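Local coordinates for putative flavoprotein decarboxylase (Streptomyces olivoviridis, PDB 6JLS) that binds FMN and acts as a flavin-dependent cysteine decarboxylase in the biosynthesis of thioviridamide, at residues A[27-32]-A[56-61]; A[48-53]-A[115-120]; A[97-102]-A[130-135]. All blocks are in the same frame, centred on the assembly; numbering follows the deposited sequence.

Contact 1: A[27-32]-A[56-61]. With FMN (flavin mononucleotide), chain B.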
loop_
_atom_site.group_PDB
_atom_site.type_symbol
_atom_site.label_atom_id
_atom_site.label_comp_id
_atom_site.label_asym_id
_atom_site.label_seq_id
_atom_site.Cartn_x
_atom_site.Cartn_y
_atom_site.Cartn_z
ATOM N N VAL A 27 -5.519 -29.195 5.725
ATOM C CA VAL A 27 -6.920 -28.825 5.590
ATOM C C VAL A 27 -7.743 -29.378 6.755
ATOM O O VAL A 27 -8.764 -28.782 7.121
ATOM C CB VAL A 27 -7.504 -29.261 4.227
ATOM C CG1 VAL A 27 -7.764 -30.742 4.187
ATOM C CG2 VAL A 27 -8.806 -28.508 3.963
ATOM N N SER A 28 -7.287 -30.471 7.391
ATOM C CA SER A 28 -7.971 -31.005 8.567
ATOM C C SER A 28 -8.138 -29.982 9.676
ATOM O O SER A 28 -9.007 -30.160 10.534
ATOM C CB SER A 28 -7.222 -32.202 9.132
ATOM O OG SER A 28 -7.207 -33.253 8.197
ATOM N N SER A 29 -7.333 -28.916 9.695
ATOM C CA SER A 29 -7.511 -27.975 10.788
ATOM C C SER A 29 -8.789 -27.140 10.655
ATOM O O SER A 29 -9.094 -26.381 11.579
ATOM C CB SER A 29 -6.263 -27.093 10.938
ATOM O OG SER A 29 -5.950 -26.412 9.744
ATOM N N VAL A 30 -9.577 -27.300 9.577
ATOM C CA VAL A 30 -10.909 -26.682 9.537
ATOM C C VAL A 30 -11.816 -27.247 10.615
ATOM O O VAL A 30 -12.824 -26.625 10.965
ATOM C CB VAL A 30 -11.619 -26.847 8.169
ATOM C CG1 VAL A 30 -10.862 -26.162 7.085
ATOM C CG2 VAL A 30 -11.836 -28.322 7.833
ATOM N N ALA A 31 -11.505 -28.433 11.122
ATOM C CA ALA A 31 -12.202 -29.038 12.245
ATOM C C ALA A 31 -11.890 -28.358 13.569
ATOM O O ALA A 31 -12.474 -28.748 14.589
ATOM C CB ALA A 31 -11.831 -30.518 12.326
ATOM N N GLY A 32 -10.965 -27.394 13.578
ATOM C CA GLY A 32 -10.560 -26.709 14.783
ATOM C C GLY A 32 -11.737 -26.175 15.573
ATOM O O GLY A 32 -11.896 -26.480 16.760
ATOM N N GLN A 56 -3.540 -20.743 8.791
ATOM C CA GLN A 56 -4.478 -19.644 8.589
ATOM C C GLN A 56 -5.049 -19.587 7.178
ATOM O O GLN A 56 -5.994 -18.821 6.946
ATOM C CB GLN A 56 -3.816 -18.308 8.936
ATOM C CG GLN A 56 -3.433 -18.246 10.397
ATOM C CD GLN A 56 -2.783 -16.949 10.782
ATOM O OE1 GLN A 56 -1.577 -16.897 11.061
ATOM N NE2 GLN A 56 -3.578 -15.888 10.824
ATOM N N GLN A 57 -4.536 -20.381 6.235
ATOM C CA GLN A 57 -5.233 -20.472 4.960
ATOM C C GLN A 57 -6.416 -21.428 5.027
ATOM O O GLN A 57 -7.239 -21.441 4.103
ATOM C CB GLN A 57 -4.274 -20.878 3.831
ATOM C CG GLN A 57 -3.947 -22.357 3.751
ATOM C CD GLN A 57 -2.851 -22.664 2.732
ATOM O OE1 GLN A 57 -2.974 -22.355 1.544
ATOM N NE2 GLN A 57 -1.771 -23.277 3.203
ATOM N N PHE A 58 -6.553 -22.183 6.117
ATOM C CA PHE A 58 -7.635 -23.145 6.268
ATOM C C PHE A 58 -8.584 -22.842 7.415
ATOM O O PHE A 58 -9.722 -23.309 7.378
ATOM C CB PHE A 58 -7.072 -24.556 6.479
ATOM C CG PHE A 58 -6.152 -25.027 5.390
ATOM C CD1 PHE A 58 -6.611 -25.198 4.099
ATOM C CD2 PHE A 58 -4.833 -25.337 5.674
ATOM C CE1 PHE A 58 -5.769 -25.651 3.104
ATOM C CE2 PHE A 58 -3.978 -25.795 4.686
ATOM C CZ PHE A 58 -4.446 -25.956 3.398
ATOM N N VAL A 59 -8.136 -22.114 8.446
ATOM C CA VAL A 59 -8.960 -21.702 9.582
ATOM C C VAL A 59 -8.755 -20.220 9.799
ATOM O O VAL A 59 -7.623 -19.732 9.742
ATOM C CB VAL A 59 -8.604 -22.422 10.900
ATOM C CG1 VAL A 59 -9.866 -22.707 11.723
ATOM C CG2 VAL A 59 -7.766 -23.641 10.661
ATOM N N THR A 60 -9.836 -19.511 10.096
ATOM C CA THR A 60 -9.725 -18.129 10.531
ATOM C C THR A 60 -9.790 -18.063 12.050
ATOM O O THR A 60 -10.382 -18.932 12.705
ATOM C CB THR A 60 -10.836 -17.286 9.941
ATOM O OG1 THR A 60 -12.063 -17.615 10.610
ATOM C CG2 THR A 60 -10.954 -17.589 8.458
ATOM N N THR A 61 -9.166 -17.028 12.613
ATOM C CA THR A 61 -9.241 -16.856 14.055
ATOM C C THR A 61 -10.658 -16.513 14.484
ATOM O O THR A 61 -11.100 -16.925 15.562
ATOM C CB THR A 61 -8.249 -15.786 14.518
ATOM O OG1 THR A 61 -8.466 -14.586 13.780
ATOM C CG2 THR A 61 -6.835 -16.248 14.267
HETATM N N1 FMN B . 1.055 -31.027 4.812
HETATM C C2 FMN B . 0.933 -32.042 5.735
HETATM O O2 FMN B . 1.920 -32.402 6.370
HETATM N N3 FMN B . -0.286 -32.657 5.934
HETATM C C4 FMN B . -1.395 -32.259 5.215
HETATM O O4 FMN B . -2.488 -32.802 5.391
HETATM C C4A FMN B . -1.272 -31.233 4.287
HETATM N N5 FMN B . -2.376 -30.826 3.563
HETATM C C5A FMN B . -2.264 -29.812 2.635
HETATM C C6 FMN B . -3.391 -29.429 1.919
HETATM C C7 FMN B . -3.301 -28.402 0.979
HETATM C C7M FMN B . -4.538 -28.005 0.215
HETATM C C8 FMN B . -2.068 -27.757 0.757
HETATM C C8M FMN B . -1.964 -26.646 -0.254
HETATM C C9 FMN B . -0.936 -28.152 1.482
HETATM C C9A FMN B . -1.035 -29.183 2.423
HETATM N N10 FMN B . 0.074 -29.593 3.152
HETATM C C10 FMN B . -0.042 -30.614 4.083
HETATM C "C1'" FMN B . 1.400 -28.918 2.956
HETATM C "C2'" FMN B . 1.614 -27.922 4.108
HETATM O "O2'" FMN B . 0.635 -26.896 4.121
HETATM C "C3'" FMN B . 3.000 -27.296 4.059
HETATM O "O3'" FMN B . 3.947 -28.294 4.358
HETATM C "C4'" FMN B . 3.078 -26.144 5.059
HETATM O "O4'" FMN B . 4.261 -25.372 4.939
HETATM C "C5'" FMN B . 2.950 -26.653 6.488
HETATM O "O5'" FMN B . 3.148 -25.526 7.307
HETATM P P FMN B . 3.018 -25.616 8.899
HETATM O O1P FMN B . 3.395 -27.015 9.352
HETATM O O2P FMN B . 3.976 -24.624 9.524
HETATM O O3P FMN B . 1.593 -25.341 9.306
#

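Contact 2: A[48-53]-A[115-120]. With FMN (flavin mononucleotide), chain C; FMN (flavin mononucleotide), chain B.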
loop_
_atom_site.group_PDB
_atom_site.type_symbol
_atom_site.label_atom_id
_atom_site.label_comp_id
_atom_site.label_asym_id
_atom_site.label_seq_id
_atom_site.Cartn_x
_atom_site.Cartn_y
_atom_site.Cartn_z
ATOM N N HIS A 48 -7.051 -22.791 25.004
ATOM C CA HIS A 48 -6.278 -21.905 24.138
ATOM C C HIS A 48 -6.070 -22.554 22.777
ATOM O O HIS A 48 -5.988 -23.782 22.662
ATOM C CB HIS A 48 -4.909 -21.585 24.722
ATOM C CG HIS A 48 -4.951 -20.994 26.091
ATOM N ND1 HIS A 48 -5.395 -19.712 26.336
ATOM C CD2 HIS A 48 -4.565 -21.495 27.286
ATOM C CE1 HIS A 48 -5.294 -19.455 27.625
ATOM N NE2 HIS A 48 -4.790 -20.519 28.224
ATOM N N VAL A 49 -5.939 -21.725 21.746
ATOM C CA VAL A 49 -5.701 -22.199 20.388
ATOM C C VAL A 49 -4.585 -21.370 19.777
ATOM O O VAL A 49 -4.576 -20.140 19.913
ATOM C CB VAL A 49 -6.963 -22.124 19.508
ATOM C CG1 VAL A 49 -6.652 -22.620 18.105
ATOM C CG2 VAL A 49 -8.067 -22.954 20.113
ATOM N N ALA A 50 -3.636 -22.048 19.132
ATOM C CA ALA A 50 -2.548 -21.407 18.411
ATOM C C ALA A 50 -2.502 -21.976 17.004
ATOM O O ALA A 50 -2.779 -23.168 16.800
ATOM C CB ALA A 50 -1.203 -21.641 19.101
ATOM N N LEU A 51 -2.147 -21.125 16.035
ATOM C CA LEU A 51 -2.147 -21.484 14.621
ATOM C C LEU A 51 -0.771 -21.223 14.027
ATOM O O LEU A 51 -0.119 -20.227 14.360
ATOM C CB LEU A 51 -3.210 -20.675 13.820
ATOM C CG LEU A 51 -4.712 -20.915 14.040
ATOM C CD1 LEU A 51 -5.136 -20.581 15.452
ATOM C CD2 LEU A 51 -5.529 -20.078 13.071
ATOM N N THR A 52 -0.330 -22.112 13.158
ATOM C CA THR A 52 0.812 -21.786 12.333
ATOM C C THR A 52 0.372 -20.839 11.224
ATOM O O THR A 52 -0.816 -20.777 10.883
ATOM C CB THR A 52 1.407 -23.046 11.710
ATOM O OG1 THR A 52 0.541 -23.487 10.659
ATOM C CG2 THR A 52 1.598 -24.158 12.755
ATOM N N PRO A 53 1.304 -20.097 10.627
ATOM C CA PRO A 53 0.920 -19.276 9.461
ATOM C C PRO A 53 0.197 -20.068 8.372
ATOM O O PRO A 53 -0.861 -19.623 7.911
ATOM C CB PRO A 53 2.262 -18.707 8.978
ATOM C CG PRO A 53 3.092 -18.636 10.231
ATOM C CD PRO A 53 2.693 -19.852 11.051
ATOM N N ASP A 115 10.406 -22.004 14.997
ATOM C CA ASP A 115 10.414 -20.721 14.312
ATOM C C ASP A 115 9.040 -20.044 14.249
ATOM O O ASP A 115 8.923 -18.973 13.649
ATOM C CB ASP A 115 10.979 -20.889 12.899
ATOM C CG ASP A 115 10.068 -21.700 11.993
ATOM O OD1 ASP A 115 9.076 -22.280 12.484
ATOM O OD2 ASP A 115 10.343 -21.754 10.778
ATOM N N ASN A 116 7.997 -20.646 14.820
ATOM C CA ASN A 116 6.706 -19.984 14.957
ATOM C C ASN A 116 6.151 -20.254 16.345
ATOM O O ASN A 116 6.673 -21.076 17.103
ATOM C CB ASN A 116 5.698 -20.431 13.883
ATOM C CG ASN A 116 5.497 -21.939 13.844
ATOM O OD1 ASN A 116 5.626 -22.634 14.862
ATOM N ND2 ASN A 116 5.189 -22.456 12.661
ATOM N N ILE A 117 5.044 -19.569 16.633
ATOM C CA ILE A 117 4.410 -19.602 17.948
ATOM C C ILE A 117 3.953 -21.013 18.313
ATOM O O ILE A 117 4.060 -21.423 19.473
ATOM C CB ILE A 117 3.258 -18.575 17.975
ATOM C CG1 ILE A 117 3.709 -17.301 18.693
ATOM C CG2 ILE A 117 1.995 -19.140 18.588
ATOM C CD1 ILE A 117 4.853 -16.592 18.007
ATOM N N VAL A 118 3.459 -21.789 17.345
ATOM C CA VAL A 118 3.021 -23.152 17.657
ATOM C C VAL A 118 4.205 -24.015 18.117
ATOM O O VAL A 118 4.139 -24.675 19.166
ATOM C CB VAL A 118 2.286 -23.783 16.461
ATOM C CG1 VAL A 118 2.200 -25.314 16.637
ATOM C CG2 VAL A 118 0.878 -23.195 16.339
ATOM N N THR A 119 5.301 -24.024 17.350
ATOM C CA THR A 119 6.454 -24.833 17.741
ATOM C C THR A 119 7.098 -24.320 19.021
ATOM O O THR A 119 7.637 -25.119 19.797
ATOM C CB THR A 119 7.492 -24.881 16.617
ATOM O OG1 THR A 119 7.772 -23.545 16.160
ATOM C CG2 THR A 119 6.981 -25.731 15.453
ATOM N N GLN A 120 7.057 -23.003 19.266
ATOM C CA GLN A 120 7.589 -22.477 20.522
ATOM C C GLN A 120 6.750 -22.926 21.713
ATOM O O GLN A 120 7.292 -23.216 22.789
ATOM C CB GLN A 120 7.658 -20.956 20.474
ATOM C CG GLN A 120 8.774 -20.416 19.619
ATOM C CD GLN A 120 8.569 -18.952 19.337
ATOM O OE1 GLN A 120 8.313 -18.172 20.247
ATOM N NE2 GLN A 120 8.629 -18.574 18.062
HETATM N N1 FMN C . 13.903 -18.151 21.546
HETATM C C2 FMN C . 15.100 -18.604 22.054
HETATM O O2 FMN C . 15.613 -19.614 21.580
HETATM N N3 FMN C . 15.712 -17.934 23.093
HETATM C C4 FMN C . 15.135 -16.802 23.631
HETATM O O4 FMN C . 15.678 -16.197 24.558
HETATM C C4A FMN C . 13.928 -16.344 23.118
HETATM N N5 FMN C . 13.341 -15.211 23.647
HETATM C C5A FMN C . 12.142 -14.750 23.149
HETATM C C6 FMN C . 11.574 -13.612 23.707
HETATM C C7 FMN C . 10.364 -13.126 23.213
HETATM C C7M FMN C . 9.768 -11.889 23.836
HETATM C C8 FMN C . 9.719 -13.790 22.151
HETATM C C8M FMN C . 8.412 -13.269 21.613
HETATM C C9 FMN C . 10.296 -14.939 21.596
HETATM C C9A FMN C . 11.511 -15.420 22.097
HETATM N N10 FMN C . 12.103 -16.559 21.565
HETATM C C10 FMN C . 13.308 -17.020 22.070
HETATM C "C1'" FMN C . 11.454 -17.284 20.421
HETATM C "C2'" FMN C . 12.176 -16.888 19.123
HETATM O "O2'" FMN C . 12.059 -15.503 18.842
HETATM C "C3'" FMN C . 11.667 -17.688 17.931
HETATM O "O3'" FMN C . 12.072 -19.027 18.093
HETATM C "C4'" FMN C . 12.226 -17.094 16.639
HETATM O "O4'" FMN C . 11.646 -17.645 15.469
HETATM C "C5'" FMN C . 13.738 -17.253 16.576
HETATM O "O5'" FMN C . 14.113 -16.776 15.306
HETATM P P FMN C . 15.647 -16.696 14.862
HETATM O O1P FMN C . 16.430 -17.784 15.574
HETATM O O2P FMN C . 15.736 -16.927 13.369
HETATM O O3P FMN C . 16.217 -15.355 15.249
HETATM N N1 FMN B . 1.055 -31.027 4.812
HETATM C C2 FMN B . 0.933 -32.042 5.735
HETATM O O2 FMN B . 1.920 -32.402 6.370
HETATM N N3 FMN B . -0.286 -32.657 5.934
HETATM C C4 FMN B . -1.395 -32.259 5.215
HETATM O O4 FMN B . -2.488 -32.802 5.391
HETATM C C4A FMN B . -1.272 -31.233 4.287
HETATM N N5 FMN B . -2.376 -30.826 3.563
HETATM C C5A FMN B . -2.264 -29.812 2.635
HETATM C C6 FMN B . -3.391 -29.429 1.919
HETATM C C7 FMN B . -3.301 -28.402 0.979
HETATM C C7M FMN B . -4.538 -28.005 0.215
HETATM C C8 FMN B . -2.068 -27.757 0.757
HETATM C C8M FMN B . -1.964 -26.646 -0.254
HETATM C C9 FMN B . -0.936 -28.152 1.482
HETATM C C9A FMN B . -1.035 -29.183 2.423
HETATM N N10 FMN B . 0.074 -29.593 3.152
HETATM C C10 FMN B . -0.042 -30.614 4.083
HETATM C "C1'" FMN B . 1.400 -28.918 2.956
HETATM C "C2'" FMN B . 1.614 -27.922 4.108
HETATM O "O2'" FMN B . 0.635 -26.896 4.121
HETATM C "C3'" FMN B . 3.000 -27.296 4.059
HETATM O "O3'" FMN B . 3.947 -28.294 4.358
HETATM C "C4'" FMN B . 3.078 -26.144 5.059
HETATM O "O4'" FMN B . 4.261 -25.372 4.939
HETATM C "C5'" FMN B . 2.950 -26.653 6.488
HETATM O "O5'" FMN B . 3.148 -25.526 7.307
HETATM P P FMN B . 3.018 -25.616 8.899
HETATM O O1P FMN B . 3.395 -27.015 9.352
HETATM O O2P FMN B . 3.976 -24.624 9.524
HETATM O O3P FMN B . 1.593 -25.341 9.306
HETATM O O HOH W 1 2.524 -20.419 14.896
#

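Contact 3: A[97-102]-A[130-135]. With FMN (flavin mononucleotide), chain B.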
loop_
_atom_site.group_PDB
_atom_site.type_symbol
_atom_site.label_atom_id
_atom_site.label_comp_id
_atom_site.label_asym_id
_atom_site.label_seq_id
_atom_site.Cartn_x
_atom_site.Cartn_y
_atom_site.Cartn_z
ATOM N N VAL A 97 -2.042 -30.098 22.560
ATOM C CA VAL A 97 -2.367 -31.002 21.455
ATOM C C VAL A 97 -2.057 -30.303 20.136
ATOM O O VAL A 97 -2.487 -29.165 19.918
ATOM C CB VAL A 97 -3.843 -31.435 21.485
ATOM C CG1 VAL A 97 -4.127 -32.436 20.371
ATOM C CG2 VAL A 97 -4.191 -32.015 22.824
ATOM N N VAL A 98 -1.314 -30.976 19.260
ATOM C CA VAL A 98 -1.111 -30.507 17.893
ATOM C C VAL A 98 -1.867 -31.468 16.984
ATOM O O VAL A 98 -1.476 -32.635 16.810
ATOM C CB VAL A 98 0.370 -30.406 17.511
ATOM C CG1 VAL A 98 0.519 -29.794 16.109
ATOM C CG2 VAL A 98 1.120 -29.568 18.527
ATOM N N ALA A 99 -2.960 -30.974 16.411
ATOM C CA ALA A 99 -3.907 -31.805 15.682
ATOM C C ALA A 99 -4.734 -30.929 14.747
ATOM O O ALA A 99 -5.613 -30.184 15.200
ATOM C CB ALA A 99 -4.808 -32.557 16.656
ATOM N N PRO A 100 -4.482 -30.982 13.434
ATOM C CA PRO A 100 -3.484 -31.864 12.820
ATOM C C PRO A 100 -2.053 -31.356 12.962
ATOM O O PRO A 100 -1.837 -30.156 13.114
ATOM C CB PRO A 100 -3.905 -31.880 11.355
ATOM C CG PRO A 100 -4.526 -30.509 11.140
ATOM C CD PRO A 100 -5.199 -30.163 12.442
ATOM N N ALA A 101 -1.089 -32.270 12.911
ATOM C CA ALA A 101 0.334 -31.935 12.865
ATOM C C ALA A 101 0.852 -32.306 11.483
ATOM O O ALA A 101 0.885 -33.490 11.127
ATOM C CB ALA A 101 1.114 -32.669 13.961
ATOM N N THR A 102 1.237 -31.300 10.703
ATOM C CA THR A 102 1.772 -31.535 9.372
ATOM C C THR A 102 3.156 -32.179 9.441
ATOM O O THR A 102 3.822 -32.186 10.478
ATOM C CB THR A 102 1.921 -30.229 8.606
ATOM O OG1 THR A 102 2.801 -29.390 9.360
ATOM C CG2 THR A 102 0.537 -29.552 8.355
ATOM N N ILE A 130 0.427 -34.164 23.024
ATOM C CA ILE A 130 -0.143 -35.149 22.118
ATOM C C ILE A 130 -0.115 -34.584 20.695
ATOM O O ILE A 130 -0.566 -33.458 20.457
ATOM C CB ILE A 130 -1.566 -35.545 22.534
ATOM C CG1 ILE A 130 -1.541 -36.353 23.840
ATOM C CG2 ILE A 130 -2.179 -36.418 21.465
ATOM C CD1 ILE A 130 -1.269 -35.573 25.116
ATOM N N LEU A 131 0.417 -35.365 19.755
ATOM C CA LEU A 131 0.545 -34.970 18.360
ATOM C C LEU A 131 -0.242 -35.927 17.473
ATOM O O LEU A 131 -0.151 -37.150 17.634
ATOM C CB LEU A 131 2.012 -34.975 17.932
ATOM C CG LEU A 131 3.020 -34.241 18.814
ATOM C CD1 LEU A 131 4.411 -34.536 18.331
ATOM C CD2 LEU A 131 2.761 -32.750 18.777
ATOM N N ALA A 132 -1.010 -35.371 16.526
ATOM C CA ALA A 132 -1.805 -36.154 15.575
ATOM C C ALA A 132 -1.293 -35.895 14.156
ATOM O O ALA A 132 -1.756 -34.955 13.482
ATOM C CB ALA A 132 -3.289 -35.815 15.693
ATOM N N PRO A 133 -0.335 -36.695 13.670
ATOM C CA PRO A 133 0.160 -36.496 12.300
ATOM C C PRO A 133 -0.953 -36.669 11.282
ATOM O O PRO A 133 -1.820 -37.538 11.411
ATOM C CB PRO A 133 1.227 -37.590 12.135
ATOM C CG PRO A 133 1.575 -38.020 13.515
ATOM C CD PRO A 133 0.321 -37.833 14.330
ATOM N N VAL A 134 -0.930 -35.816 10.265
ATOM C CA VAL A 134 -1.832 -35.933 9.127
ATOM C C VAL A 134 -1.012 -35.603 7.893
ATOM O O VAL A 134 -0.412 -34.523 7.815
ATOM C CB VAL A 134 -3.052 -34.996 9.234
ATOM C CG1 VAL A 134 -3.922 -35.108 7.998
ATOM C CG2 VAL A 134 -3.860 -35.300 10.470
ATOM N N MET A 135 -0.968 -36.530 6.944
ATOM C CA MET A 135 -0.287 -36.304 5.678
ATOM C C MET A 135 -0.645 -37.458 4.754
ATOM O O MET A 135 -1.180 -38.484 5.195
ATOM C CB MET A 135 1.234 -36.191 5.864
ATOM C CG MET A 135 1.861 -37.448 6.471
ATOM S SD MET A 135 3.528 -37.236 7.123
ATOM C CE MET A 135 3.165 -36.318 8.626
HETATM N N1 FMN B . 1.055 -31.027 4.812
HETATM C C2 FMN B . 0.933 -32.042 5.735
HETATM O O2 FMN B . 1.920 -32.402 6.370
HETATM N N3 FMN B . -0.286 -32.657 5.934
HETATM C C4 FMN B . -1.395 -32.259 5.215
HETATM O O4 FMN B . -2.488 -32.802 5.391
HETATM C C4A FMN B . -1.272 -31.233 4.287
HETATM N N5 FMN B . -2.376 -30.826 3.563
HETATM C C5A FMN B . -2.264 -29.812 2.635
HETATM C C6 FMN B . -3.391 -29.429 1.919
HETATM C C7 FMN B . -3.301 -28.402 0.979
HETATM C C7M FMN B . -4.538 -28.005 0.215
HETATM C C8 FMN B . -2.068 -27.757 0.757
HETATM C C8M FMN B . -1.964 -26.646 -0.254
HETATM C C9 FMN B . -0.936 -28.152 1.482
HETATM C C9A FMN B . -1.035 -29.183 2.423
HETATM N N10 FMN B . 0.074 -29.593 3.152
HETATM C C10 FMN B . -0.042 -30.614 4.083
HETATM C "C1'" FMN B . 1.400 -28.918 2.956
HETATM C "C2'" FMN B . 1.614 -27.922 4.108
HETATM O "O2'" FMN B . 0.635 -26.896 4.121
HETATM C "C3'" FMN B . 3.000 -27.296 4.059
HETATM O "O3'" FMN B . 3.947 -28.294 4.358
HETATM C "C4'" FMN B . 3.078 -26.144 5.059
HETATM O "O4'" FMN B . 4.261 -25.372 4.939
HETATM C "C5'" FMN B . 2.950 -26.653 6.488
HETATM O "O5'" FMN B . 3.148 -25.526 7.307
HETATM P P FMN B . 3.018 -25.616 8.899
HETATM O O1P FMN B . 3.395 -27.015 9.352
HETATM O O2P FMN B . 3.976 -24.624 9.524
HETATM O O3P FMN B . 1.593 -25.341 9.306
#

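Contact 1: A[27-32]-A[56-61]
Val27 lies across one face of the Phe58 ring, and this CH-pi contact is the centre of the meeting between 27-32 and 56-61. Val27 CA stands 3.9 Å from the centroid of the Phe58 ring and 12° off its normal, while Val27 CG2 reaches Phe58 CD1 at 4.0 Å. Gln57 CG takes the opposite face, so the ring is sandwiched between the Val27 backbone and the Gln57 side chain. With CG turned beside its own backbone N (chi1 -57°), Phe58 sends its far end to the flavin: Phe58 CZ is 3.6 Å from FMN C7, and FMN C8 lies at the ring edge, in plane. A large flat residue suits this place because its rim can lie against the dimethylbenzene end of the cofactor while both faces are packed.

The tightest packing lies further along. Val30 CG1 presses to 3.1 Å from Phe58 O, and Val59 CG2 sits 3.2 Å from Ser29 O. Small, branched valines fit such close quarters. The hydroxyl of Ser29 also touches Val59 CG2, but its polar partners lie elsewhere: the carbonyl oxygens of Ser26 and Ser24, either of which can take its single proton. No hydrogen bond crosses between the segments.

The outer side of Val27 and Val30 is looser and partly exposed, although Ser63 of the second subunit packs on both.

Segment 27-32 joins strand 18-23 to helix 32-40, while segment 56-61 joins strand 46-51 to helix 61-64; Leu23 of strand 18-23 touches Ser29 and Val59, and Pro100 of strand 95-101 packs on Ser29.

Contact 2: A[48-53]-A[115-120]
Beside the phosphate site of FMN, Thr52 and Val118 pack together where strand 46-51 runs out against the first turn of helix 117-124. Val118 CG2, turned beside its own backbone N, lies over the chain at the strand end, 3.5 Å from Leu51 C. It also meets Ala50 CB at 3.8 Å and Thr52 CG2 at the same distance. A beta-branched valine fills this slot, and alanine at position 50 is small enough to let the helix come close; Ile117 CG2 rests on the same methyl.

The polar groups are arranged round this patch. One water donates to Leu51 O (2.7 Å) and accepts from Val118 N (3.0 Å), joining the last strand carbonyl to the helix start. Asn116 is the N-cap: its OD1 receives Thr119 N at 2.9 Å in a nearly straight bond (171°), while its ND2 end lies 3.9 Å from Thr52 CB and packs near Pro53. A threonine suits position 52 because its methyl faces Val118 and its hydroxyl donates a short hydrogen bond, 2.5 Å from Thr52 OG1 to FMN O3P; Ala55 N donates to the same hydroxyl.

Beyond the helix start, Asp115 and Gln120 touch a second FMN, the one held by the fourth subunit. A phosphate bound at the carboxyl ends of parallel strands, with a neighbouring subunit completing the site, is characteristic of the Rossmann-like flavoprotein decarboxylases.

Contact 3: A[97-102]-A[130-135]
Val98 and Leu131 lie side by side and point the same way, Leu131 CD2 resting 3.6 Å from Val98 CB. On the opposite face of the sheet Val97 packs beside Ile130, and helix 182-193 lies against both. Branched side chains serve well here, filling the layer between sheet and helices. Next along, Ala99 and Ala132 bring their methyls to 3.7 Å, a closeness that small residues permit. Pro100, preceded by a cis peptide, sets its CB 3.5 Å from Val134 CG2; with CG1 anti to the backbone N (chi1 177°), the CG2 branch of Val134 is left facing the proline.

These are adjacent inner strands of a parallel, Rossmann-like sheet, joined by a beta-alpha-beta crossover through helices 103-110 and 117-124. Val98 N donates to Ile130 O and Ala132 N to Val98 O. A beta bulge then shifts the register by one, between Val98 and Ala101, where the chain turns its corner. Pairing resumes with Ala101 N to Ala132 O (2.8 Å) and with Val134 N to Ala101 O (3.1 Å).

Past the bulge a backbone carbonyl and a threonine hydroxyl meet FMN. Val134 O accepts a hydrogen bond from FMN N3 at 2.7 Å, almost straight at 174°, holding the pyrimidine edge. Thr102 CB packs closely on FMN O2, and Thr102 OG1 gives a hydrogen bond to phosphate O1P, modelled so short that its exact length is doubtful.

From the N terminus, the chain leaves strand 18-23 through 27-32, and contact 1 closes when 56-61 comes back to it after helix 32-40 and strand 46-51. Contact 2 opens inside that loop, at 48-53, and closes only at 115-120, so the two cross; Leu51 packs on Gln56, Val59 and Thr61. Contact 3 starts at 97-102, within the span of contact 2, and ends at 130-135 beyond it, crossing in turn. Contacts 1 and 3 follow in series yet touch, Pro100 lying on Ser28 and Ser29. Together they tie the ends of strands 18-23, 46-51, 95-101 and 129-133, and the start of helix 117-124, round one FMN.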